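PDB 3GF8: putative polysaccharide binding proteins (DUF1812) from Bacteroides thetaiotaomicron VPI-5482, which is a putative lipid-anchored outer-membrane protein of the FimB/Mfa2 family, probably acting in fimbrial assembly or anchoring, with polysaccharide binding also proposed. Local coordinates for residues 144-149 and 260-265; 155-160 and 268-273; 170-175 and 195-200. One frame throughout, in Å; residues are numbered along the deposited sequence. Where two conformers were deposited one is given.

Contact 1: residues 144-149 and 260-265; sequences NLIRDT and YLDRQS
R147, at the end of strand 139-158's first half, faces D262 in the last turn of helix 257-263 with 6.4 Å between their CA atoms, and no direct hydrogen bond joins the two backbones. Two waters fill the interval instead. One accepts from R147 N and donates to D262 O, at 2.6 Å from that oxygen; the other lies 2.8 Å from both R147 O and D262 OD1. The carboxylate of D262 is also held by Q258 and by a salt bridge to R216, and I146 CG2 packs against its CG at 4.3 Å. Helix 257-263 lies against a strand near the middle of this mainly beta chain, whose sequence family is placed in the Transthyretin clan, and the turn after it leads into strand 266-273. There S265 meets the arginine. With CG of R147 anti to the backbone N (chi1 -172°) and the chain extended to NE, the side chain runs alongside S265, whose CB sits over one face of the guanidinium, toward its rim, 3.2 Å from R147 NE. That NE donates to T149 O (3.0 Å, 144° at the hydrogen), tilted from the carbonyl plane, while S265 OG is bonded to K150 NZ.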
loop_
_atom_site.group_PDB
_atom_site.type_symbol
_atom_site.label_atom_id
_atom_site.label_comp_id
_atom_site.label_asym_id
_atom_site.label_seq_id
_atom_site.Cartn_x
_atom_site.Cartn_y
_atom_site.Cartn_z
ATOM N N ASN A 144 -3.978 -0.672 15.241
ATOM C CA ASN A 144 -4.488 0.115 14.136
ATOM C C ASN A 144 -3.742 -0.175 12.818
ATOM O O ASN A 144 -2.528 -0.037 12.758
ATOM C CB ASN A 144 -4.399 1.598 14.446
ATOM C CG ASN A 144 -5.061 2.419 13.401
ATOM O OD1 ASN A 144 -6.228 2.224 13.106
ATOM N ND2 ASN A 144 -4.302 3.300 12.776
ATOM N N LEU A 145 -4.504 -0.545 11.788
ATOM C CA LEU A 145 -3.942 -1.028 10.518
ATOM C C LEU A 145 -4.007 0.021 9.431
ATOM O O LEU A 145 -5.062 0.671 9.227
ATOM C CB LEU A 145 -4.689 -2.276 10.020
ATOM C CG LEU A 145 -4.492 -3.498 10.892
ATOM C CD1 LEU A 145 -5.365 -4.706 10.388
ATOM C CD2 LEU A 145 -3.015 -3.799 10.953
ATOM N N ILE A 146 -2.892 0.133 8.717
ATOM C CA ILE A 146 -2.714 1.068 7.613
ATOM C C ILE A 146 -2.364 0.291 6.350
ATOM O O ILE A 146 -1.403 -0.503 6.341
ATOM C CB ILE A 146 -1.555 2.037 7.955
ATOM C CG1 ILE A 146 -1.943 2.904 9.174
ATOM C CG2 ILE A 146 -1.182 2.919 6.747
ATOM C CD1 ILE A 146 -0.867 3.772 9.605
ATOM N N ARG A 147 -3.101 0.542 5.270
ATOM C CA ARG A 147 -2.899 -0.201 4.053
ATOM C C ARG A 147 -1.705 0.324 3.332
ATOM O O ARG A 147 -1.579 1.535 3.128
ATOM C CB ARG A 147 -4.125 -0.173 3.143
ATOM C CG ARG A 147 -3.971 -1.095 1.970
ATOM C CD ARG A 147 -5.293 -1.412 1.267
ATOM N NE ARG A 147 -5.041 -1.856 -0.100
ATOM C CZ ARG A 147 -5.979 -2.209 -0.962
ATOM N NH1 ARG A 147 -7.262 -2.147 -0.641
ATOM N NH2 ARG A 147 -5.636 -2.618 -2.164
ATOM N N ASP A 148 -0.816 -0.599 2.945
ATOM C CA ASP A 148 0.464 -0.223 2.341
ATOM C C ASP A 148 0.533 -0.486 0.831
ATOM O O ASP A 148 1.348 0.127 0.106
ATOM C CB ASP A 148 1.599 -1.003 3.034
ATOM C CG ASP A 148 2.106 -0.332 4.308
ATOM O OD1 ASP A 148 1.664 0.785 4.660
ATOM O OD2 ASP A 148 2.973 -0.943 4.963
ATOM N N THR A 149 -0.273 -1.427 0.358
ATOM C CA THR A 149 -0.286 -1.770 -1.045
ATOM C C THR A 149 -1.403 -0.975 -1.741
ATOM O O THR A 149 -2.493 -0.773 -1.183
ATOM C CB THR A 149 -0.437 -3.266 -1.250
ATOM O OG1 THR A 149 -1.495 -3.758 -0.436
ATOM C CG2 THR A 149 0.861 -3.982 -0.894
ATOM N N TYR A 260 -4.377 11.166 2.550
ATOM C CA TYR A 260 -5.116 10.677 1.394
ATOM C C TYR A 260 -4.426 9.446 0.794
ATOM O O TYR A 260 -5.057 8.422 0.520
ATOM C CB TYR A 260 -5.233 11.749 0.338
ATOM C CG TYR A 260 -5.890 11.276 -0.929
ATOM C CD1 TYR A 260 -7.150 10.703 -0.907
ATOM C CD2 TYR A 260 -5.256 11.422 -2.165
ATOM C CE1 TYR A 260 -7.753 10.281 -2.083
ATOM C CE2 TYR A 260 -5.865 11.038 -3.338
ATOM C CZ TYR A 260 -7.109 10.455 -3.288
ATOM O OH TYR A 260 -7.698 10.049 -4.442
ATOM N N LEU A 261 -3.119 9.543 0.609
ATOM C CA LEU A 261 -2.357 8.416 0.065
ATOM C C LEU A 261 -2.479 7.129 0.919
ATOM O O LEU A 261 -2.522 6.007 0.380
ATOM C CB LEU A 261 -0.896 8.802 -0.104
ATOM C CG LEU A 261 -0.621 9.904 -1.131
ATOM C CD1 LEU A 261 0.915 10.173 -1.190
ATOM C CD2 LEU A 261 -1.219 9.545 -2.490
ATOM N N ASP A 262 -2.552 7.282 2.234
ATOM C CA ASP A 262 -2.670 6.122 3.121
ATOM C C ASP A 262 -4.073 5.600 3.139
ATOM O O ASP A 262 -4.295 4.364 3.104
ATOM C CB ASP A 262 -2.302 6.455 4.560
ATOM C CG ASP A 262 -0.832 6.683 4.750
ATOM O OD1 ASP A 262 -0.011 6.119 4.002
ATOM O OD2 ASP A 262 -0.497 7.440 5.667
ATOM N N ARG A 263 -5.027 6.515 3.199
ATOM C CA ARG A 263 -6.428 6.112 3.335
ATOM C C ARG A 263 -7.008 5.501 2.078
ATOM O O ARG A 263 -7.821 4.592 2.150
ATOM C CB ARG A 263 -7.299 7.301 3.726
ATOM C CG ARG A 263 -7.414 7.544 5.204
ATOM C CD ARG A 263 -8.464 8.618 5.426
ATOM N NE ARG A 263 -8.405 9.156 6.770
ATOM C CZ ARG A 263 -9.004 8.625 7.830
ATOM N NH1 ARG A 263 -9.755 7.522 7.743
ATOM N NH2 ARG A 263 -8.858 9.229 9.000
ATOM N N GLN A 264 -6.625 6.043 0.923
ATOM C CA GLN A 264 -7.124 5.566 -0.357
ATOM C C GLN A 264 -6.176 4.523 -0.910
ATOM O O GLN A 264 -4.967 4.777 -1.030
ATOM C CB GLN A 264 -7.225 6.747 -1.347
ATOM C CG GLN A 264 -7.830 6.394 -2.721
ATOM C CD GLN A 264 -9.128 5.599 -2.595
ATOM O OE1 GLN A 264 -9.094 4.399 -2.351
ATOM N NE2 GLN A 264 -10.266 6.268 -2.750
ATOM N N SER A 265 -6.696 3.359 -1.272
ATOM C CA SER A 265 -5.819 2.370 -1.893
ATOM C C SER A 265 -6.271 1.866 -3.252
ATOM O O SER A 265 -5.625 0.981 -3.831
ATOM C CB SER A 265 -5.567 1.200 -0.920
ATOM O OG SER A 265 -4.994 1.684 0.281
HETATM O O HOH W 1 0.432 3.549 3.021
HETATM O O HOH W 2 -4.801 2.859 5.207
#

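Contact 2: residues 155-160 and 268-273; sequences GFQSYT and HIIFFL
F156 and F271 both turn CG anti to their carbonyl carbons (chi1 -56° and -59°), and this shared torsion sends their side chains the same way from neighbouring strands. The ring planes are almost parallel but strongly offset, so little of one ring lies over the other: their centroids are 5.2 Å apart and F156 CE2 lies 3.5 Å from F271 CD1. L273 CD1 packs on F156 CB, beside the edge of the ring, while L225 and L227 also pack on F156 and F237 meets the F271 ring edge-to-face. An alanine at F156 would probably leave a gap beside the F271 ring and deprive L225 and L227 of the surface they pack on. On the opposite face, Q157 and F272 run together, the amide plane steep to the ring and OE1 of Q157 3.2 Å from F272 CE2; I270 CG2 touches the same amide. The edge of the Y159 ring meets F272, CD1 of Y159 lying 3.9 Å from F272 CB. Five backbone bonds join the segments, that of Q157 N to F271 O being nearly straight (174°, 2.8 Å). A water joins L273 O to T160 N and S158 OG. Every second residue, G155 and then Q157, bonds through both N and O to the residues flanking its partner, the pattern of a parallel beta pair, here joining strands 139-158 and 266-273 with F156 and F271 turned toward strand 224-229.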
loop_
_atom_site.group_PDB
_atom_site.type_symbol
_atom_site.label_atom_id
_atom_site.label_comp_id
_atom_site.label_asym_id
_atom_site.label_seq_id
_atom_site.Cartn_x
_atom_site.Cartn_y
_atom_site.Cartn_z
ATOM N N GLY A 155 -6.264 4.458 -17.391
ATOM C CA GLY A 155 -6.765 4.584 -18.748
ATOM C C GLY A 155 -6.094 5.759 -19.439
ATOM O O GLY A 155 -5.755 6.775 -18.819
ATOM N N PHE A 156 -5.872 5.630 -20.737
ATOM C CA PHE A 156 -5.239 6.683 -21.482
ATOM C C PHE A 156 -6.072 6.912 -22.722
ATOM O O PHE A 156 -6.224 6.004 -23.516
ATOM C CB PHE A 156 -3.794 6.284 -21.846
ATOM C CG PHE A 156 -2.961 5.922 -20.658
ATOM C CD1 PHE A 156 -2.977 4.646 -20.163
ATOM C CD2 PHE A 156 -2.184 6.875 -20.026
ATOM C CE1 PHE A 156 -2.243 4.326 -19.040
ATOM C CE2 PHE A 156 -1.450 6.562 -18.905
ATOM C CZ PHE A 156 -1.472 5.299 -18.413
ATOM N N GLN A 157 -6.593 8.132 -22.883
ATOM C CA GLN A 157 -7.375 8.525 -24.056
ATOM C C GLN A 157 -7.004 9.890 -24.605
ATOM O O GLN A 157 -6.481 10.785 -23.916
ATOM C CB GLN A 157 -8.852 8.627 -23.711
ATOM C CG GLN A 157 -9.451 7.463 -22.996
ATOM C CD GLN A 157 -10.829 7.804 -22.406
ATOM O OE1 GLN A 157 -11.388 8.872 -22.677
ATOM N NE2 GLN A 157 -11.375 6.887 -21.597
ATOM N N SER A 158 -7.348 10.061 -25.859
ATOM C CA SER A 158 -7.270 11.338 -26.516
ATOM C C SER A 158 -8.234 12.319 -25.845
ATOM O O SER A 158 -9.418 12.007 -25.659
ATOM C CB SER A 158 -7.671 11.162 -27.985
ATOM O OG SER A 158 -7.720 12.422 -28.622
ATOM N N TYR A 159 -7.730 13.500 -25.509
ATOM C CA TYR A 159 -8.542 14.538 -24.925
ATOM C C TYR A 159 -9.623 15.020 -25.886
ATOM O O TYR A 159 -10.757 15.218 -25.479
ATOM C CB TYR A 159 -7.692 15.739 -24.518
ATOM C CG TYR A 159 -8.529 16.916 -24.080
ATOM C CD1 TYR A 159 -9.213 16.877 -22.888
ATOM C CD2 TYR A 159 -8.701 18.028 -24.904
ATOM C CE1 TYR A 159 -9.986 17.915 -22.481
ATOM C CE2 TYR A 159 -9.495 19.081 -24.518
ATOM C CZ TYR A 159 -10.131 19.015 -23.300
ATOM O OH TYR A 159 -10.927 20.026 -22.872
ATOM N N THR A 160 -9.275 15.247 -27.144
ATOM C CA THR A 160 -10.271 15.697 -28.117
ATOM C C THR A 160 -10.907 14.536 -28.872
ATOM O O THR A 160 -11.838 14.741 -29.618
ATOM C CB THR A 160 -9.644 16.592 -29.167
ATOM O OG1 THR A 160 -8.629 15.838 -29.824
ATOM C CG2 THR A 160 -9.062 17.869 -28.539
ATOM N N HIS A 268 -8.539 4.903 -9.665
ATOM C CA HIS A 268 -8.845 4.738 -11.058
ATOM C C HIS A 268 -8.660 6.080 -11.706
ATOM O O HIS A 268 -9.449 6.993 -11.473
ATOM C CB HIS A 268 -10.276 4.277 -11.253
ATOM C CG HIS A 268 -10.628 4.047 -12.688
ATOM N ND1 HIS A 268 -11.842 3.540 -13.084
ATOM C CD2 HIS A 268 -9.914 4.233 -13.824
ATOM C CE1 HIS A 268 -11.877 3.446 -14.401
ATOM N NE2 HIS A 268 -10.719 3.863 -14.877
ATOM N N ILE A 269 -7.610 6.181 -12.512
ATOM C CA ILE A 269 -7.199 7.409 -13.149
ATOM C C ILE A 269 -7.277 7.270 -14.650
ATOM O O ILE A 269 -6.623 6.388 -15.238
ATOM C CB ILE A 269 -5.759 7.765 -12.749
ATOM C CG1 ILE A 269 -5.600 7.669 -11.213
ATOM C CG2 ILE A 269 -5.372 9.135 -13.347
ATOM C CD1 ILE A 269 -4.281 8.209 -10.699
ATOM N N ILE A 270 -8.100 8.110 -15.274
ATOM C CA ILE A 270 -8.030 8.326 -16.708
ATOM C C ILE A 270 -7.170 9.565 -17.023
ATOM O O ILE A 270 -7.433 10.650 -16.508
ATOM C CB ILE A 270 -9.392 8.565 -17.352
ATOM C CG1 ILE A 270 -10.443 7.561 -16.870
ATOM C CG2 ILE A 270 -9.259 8.402 -18.836
ATOM C CD1 ILE A 270 -10.063 6.143 -17.109
ATOM N N PHE A 271 -6.165 9.396 -17.884
ATOM C CA PHE A 271 -5.490 10.505 -18.537
ATOM C C PHE A 271 -6.099 10.826 -19.899
ATOM O O PHE A 271 -6.271 9.936 -20.770
ATOM C CB PHE A 271 -4.010 10.187 -18.724
ATOM C CG PHE A 271 -3.301 9.913 -17.439
ATOM C CD1 PHE A 271 -3.380 8.673 -16.856
ATOM C CD2 PHE A 271 -2.567 10.897 -16.819
ATOM C CE1 PHE A 271 -2.751 8.415 -15.681
ATOM C CE2 PHE A 271 -1.927 10.640 -15.639
ATOM C CZ PHE A 271 -2.024 9.401 -15.070
ATOM N N PHE A 272 -6.419 12.109 -20.065
ATOM C CA PHE A 272 -6.889 12.668 -21.315
ATOM C C PHE A 272 -5.738 13.448 -21.913
ATOM O O PHE A 272 -5.344 14.495 -21.381
ATOM C CB PHE A 272 -8.102 13.564 -21.088
ATOM C CG PHE A 272 -9.279 12.811 -20.603
ATOM C CD1 PHE A 272 -9.378 12.453 -19.271
ATOM C CD2 PHE A 272 -10.242 12.377 -21.488
ATOM C CE1 PHE A 272 -10.452 11.710 -18.830
ATOM C CE2 PHE A 272 -11.314 11.623 -21.056
ATOM C CZ PHE A 272 -11.424 11.293 -19.734
ATOM N N LEU A 273 -5.181 12.922 -22.997
ATOM C CA LEU A 273 -3.911 13.429 -23.520
ATOM C C LEU A 273 -4.071 14.190 -24.815
ATOM O O LEU A 273 -5.003 13.955 -25.604
ATOM C CB LEU A 273 -2.969 12.279 -23.780
ATOM C CG LEU A 273 -2.736 11.391 -22.582
ATOM C CD1 LEU A 273 -2.291 10.065 -23.064
ATOM C CD2 LEU A 273 -1.686 12.063 -21.735
HETATM O O HOH W 3 -6.209 15.013 -28.123
#

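Contact 3: residues 170-175 and 195-200; sequences YDYEII and FRPYYM
I174 and F195 exchange two backbone hydrogen bonds, I174 N to F195 O (2.8 Å) and F195 N to I174 O (2.7 Å), and so form an antiparallel hydrogen-bonded pair. It joins strand 170-176 to strand 193-195 within a mixed five-stranded sheet. Their side chains leave the same face of that sheet, CB of I174 standing 4.1 Å from CB of F195. The phenylalanine ring sets its edge, in plane, against I174 O, so the carbonyl that takes the F195 amide proton also touches the ring of the same residue. Beyond the pair the contact passes to side chains. P197 crosses Y172 at about a right angle, its CG 3.8 Å from Y172 CB, and its CD lies close to Y172 O, where the backbone approach has changed from amide bonding to packing by a proline, which has no N-H to offer. E173 and R196 extend in a common direction, with their carboxylate and guanidinium planes turned 76° apart. The resulting salt bridge is long, and its hydrogen bond from R196 NH2 to E173 OE1 is weak (3.3 Å, 136°).

A second shell fixes these groups. S194 OG is bonded to both E173 OE1 and R196 NE, so one hydroxyl holds both partners of the charged pair, and Y172 OH is bonded to M167 O. Beneath, I174 packs on V152 and F154 of strand 139-158, and F195 on T214, which places the apolar side of the pair against another strand layer. The extended R196 chain, its CG anti to the carbonyl carbon (chi1 -62°), runs past Y172 O, with R196 CG 3.5 Å from that oxygen.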
loop_
_atom_site.group_PDB
_atom_site.type_symbol
_atom_site.label_atom_id
_atom_site.label_comp_id
_atom_site.label_asym_id
_atom_site.label_seq_id
_atom_site.Cartn_x
_atom_site.Cartn_y
_atom_site.Cartn_z
ATOM N N TYR A 170 2.211 0.440 -26.092
ATOM C CA TYR A 170 3.151 0.884 -25.051
ATOM C C TYR A 170 3.364 -0.092 -23.906
ATOM O O TYR A 170 2.506 -0.905 -23.620
ATOM C CB TYR A 170 2.616 2.190 -24.486
ATOM C CG TYR A 170 2.308 3.114 -25.597
ATOM C CD1 TYR A 170 3.317 3.874 -26.167
ATOM C CD2 TYR A 170 1.025 3.183 -26.141
ATOM C CE1 TYR A 170 3.062 4.703 -27.224
ATOM C CE2 TYR A 170 0.759 4.020 -27.179
ATOM C CZ TYR A 170 1.797 4.774 -27.730
ATOM O OH TYR A 170 1.572 5.615 -28.786
ATOM N N ASP A 171 4.507 0.024 -23.255
ATOM C CA ASP A 171 4.713 -0.523 -21.929
ATOM C C ASP A 171 4.493 0.528 -20.823
ATOM O O ASP A 171 4.689 1.742 -21.041
ATOM C CB ASP A 171 6.129 -1.036 -21.790
ATOM C CG ASP A 171 6.412 -2.214 -22.684
ATOM O OD1 ASP A 171 5.447 -2.956 -23.054
ATOM O OD2 ASP A 171 7.617 -2.366 -23.015
ATOM N N TYR A 172 4.151 0.026 -19.637
ATOM C CA TYR A 172 3.692 0.825 -18.510
ATOM C C TYR A 172 4.447 0.431 -17.281
ATOM O O TYR A 172 4.520 -0.768 -16.958
ATOM C CB TYR A 172 2.232 0.552 -18.253
ATOM C CG TYR A 172 1.385 0.713 -19.469
ATOM C CD1 TYR A 172 1.274 -0.319 -20.406
ATOM C CD2 TYR A 172 0.731 1.912 -19.717
ATOM C CE1 TYR A 172 0.498 -0.155 -21.558
ATOM C CE2 TYR A 172 -0.067 2.063 -20.803
ATOM C CZ TYR A 172 -0.150 1.029 -21.751
ATOM O OH TYR A 172 -0.930 1.207 -22.868
ATOM N N GLU A 173 4.977 1.446 -16.593
ATOM C CA GLU A 173 5.686 1.267 -15.360
ATOM C C GLU A 173 5.342 2.313 -14.298
ATOM O O GLU A 173 5.166 3.498 -14.603
ATOM C CB GLU A 173 7.198 1.412 -15.596
ATOM C CG GLU A 173 7.805 0.573 -16.685
ATOM C CD GLU A 173 9.259 0.967 -16.876
ATOM O OE1 GLU A 173 10.126 0.511 -16.082
ATOM O OE2 GLU A 173 9.519 1.773 -17.793
ATOM N N ILE A 174 5.299 1.855 -13.054
ATOM C CA ILE A 174 5.353 2.709 -11.883
ATOM C C ILE A 174 6.746 2.405 -11.311
ATOM O O ILE A 174 7.086 1.226 -11.133
ATOM C CB ILE A 174 4.218 2.378 -10.886
ATOM C CG1 ILE A 174 2.856 2.763 -11.512
ATOM C CG2 ILE A 174 4.442 3.091 -9.564
ATOM C CD1 ILE A 174 1.634 2.560 -10.635
ATOM N N ILE A 175 7.551 3.446 -11.084
ATOM C CA ILE A 175 8.962 3.299 -10.691
ATOM C C ILE A 175 9.182 3.916 -9.316
ATOM O O ILE A 175 8.910 5.060 -9.103
ATOM C CB ILE A 175 9.921 3.926 -11.740
ATOM C CG1 ILE A 175 9.718 3.220 -13.085
ATOM C CG2 ILE A 175 11.410 3.846 -11.252
ATOM C CD1 ILE A 175 10.293 3.927 -14.327
ATOM N N PHE A 195 7.227 -1.440 -11.390
ATOM C CA PHE A 195 5.963 -2.141 -11.246
ATOM C C PHE A 195 5.261 -2.037 -12.566
ATOM O O PHE A 195 5.128 -0.932 -13.102
ATOM C CB PHE A 195 5.100 -1.522 -10.149
ATOM C CG PHE A 195 5.708 -1.609 -8.767
ATOM C CD1 PHE A 195 6.635 -0.664 -8.338
ATOM C CD2 PHE A 195 5.353 -2.628 -7.886
ATOM C CE1 PHE A 195 7.182 -0.738 -7.064
ATOM C CE2 PHE A 195 5.898 -2.705 -6.605
ATOM C CZ PHE A 195 6.815 -1.757 -6.197
ATOM N N ARG A 196 4.806 -3.174 -13.083
ATOM C CA ARG A 196 4.196 -3.231 -14.403
ATOM C C ARG A 196 2.871 -3.923 -14.357
ATOM O O ARG A 196 2.610 -4.605 -13.408
ATOM C CB ARG A 196 5.109 -4.008 -15.329
ATOM C CG ARG A 196 6.411 -3.305 -15.462
ATOM C CD ARG A 196 7.343 -3.932 -16.449
ATOM N NE ARG A 196 8.577 -3.168 -16.402
ATOM C CZ ARG A 196 9.584 -3.305 -17.246
ATOM N NH1 ARG A 196 9.494 -4.155 -18.235
ATOM N NH2 ARG A 196 10.679 -2.558 -17.122
ATOM N N PRO A 197 2.043 -3.765 -15.395
ATOM C CA PRO A 197 0.681 -4.298 -15.296
ATOM C C PRO A 197 0.593 -5.777 -14.975
ATOM O O PRO A 197 1.361 -6.570 -15.500
ATOM C CB PRO A 197 0.093 -4.013 -16.667
ATOM C CG PRO A 197 0.815 -2.744 -17.102
ATOM C CD PRO A 197 2.218 -2.929 -16.601
ATOM N N TYR A 198 -0.328 -6.134 -14.092
ATOM C CA TYR A 198 -0.672 -7.523 -13.921
ATOM C C TYR A 198 -1.893 -7.889 -14.754
ATOM O O TYR A 198 -2.181 -9.063 -14.938
ATOM C CB TYR A 198 -0.810 -7.890 -12.428
ATOM C CG TYR A 198 -1.878 -7.129 -11.686
ATOM C CD1 TYR A 198 -3.208 -7.484 -11.821
ATOM C CD2 TYR A 198 -1.560 -6.048 -10.870
ATOM C CE1 TYR A 198 -4.211 -6.788 -11.164
ATOM C CE2 TYR A 198 -2.544 -5.355 -10.205
ATOM C CZ TYR A 198 -3.878 -5.740 -10.347
ATOM O OH TYR A 198 -4.905 -5.055 -9.728
ATOM N N TYR A 199 -2.609 -6.896 -15.271
ATOM C CA TYR A 199 -3.767 -7.166 -16.151
ATOM C C TYR A 199 -3.963 -6.009 -17.084
ATOM O O TYR A 199 -3.700 -4.880 -16.719
ATOM C CB TYR A 199 -5.022 -7.374 -15.342
ATOM C CG TYR A 199 -6.244 -7.563 -16.171
ATOM C CD1 TYR A 199 -6.565 -8.807 -16.681
ATOM C CD2 TYR A 199 -7.118 -6.503 -16.409
ATOM C CE1 TYR A 199 -7.654 -8.978 -17.440
ATOM C CE2 TYR A 199 -8.236 -6.675 -17.149
ATOM C CZ TYR A 199 -8.491 -7.930 -17.663
ATOM O OH TYR A 199 -9.583 -8.140 -18.406
HETATM N N MSE A 200 -4.376 -6.310 -18.301
HETATM C CA MSE A 200 -4.537 -5.314 -19.339
HETATM C C MSE A 200 -5.801 -5.700 -20.076
HETATM O O MSE A 200 -6.097 -6.887 -20.214
HETATM C CB MSE A 200 -3.320 -5.316 -20.277
HETATM C CG MSE A 200 -2.007 -4.866 -19.612
HETATM SE SE MSE A 200 -0.388 -5.363 -20.584
HETATM C CE MSE A 200 -0.875 -7.262 -20.770
#

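Strand 139-158 serves both contact 1 and contact 2, whose centres are about 25 Å apart; their other partners, helix 257-263 and strand 266-273, follow each other in the chain. Contact 1, near the centre of the chain, is buried yet bridged by water and lined with charged residues. Contact 2, far from that centre, is also largely buried but relies on direct backbone bonds and aromatic packing, with an exposed tyrosine at its end. Contact 3 is partly buried: it shares the sheet bonding of contact 2, though antiparallel and short, and adds a charged pair on its more open side. Contacts 2 and 3 meet where F156 CE1 packs 3.6 Å from Y172 CE2.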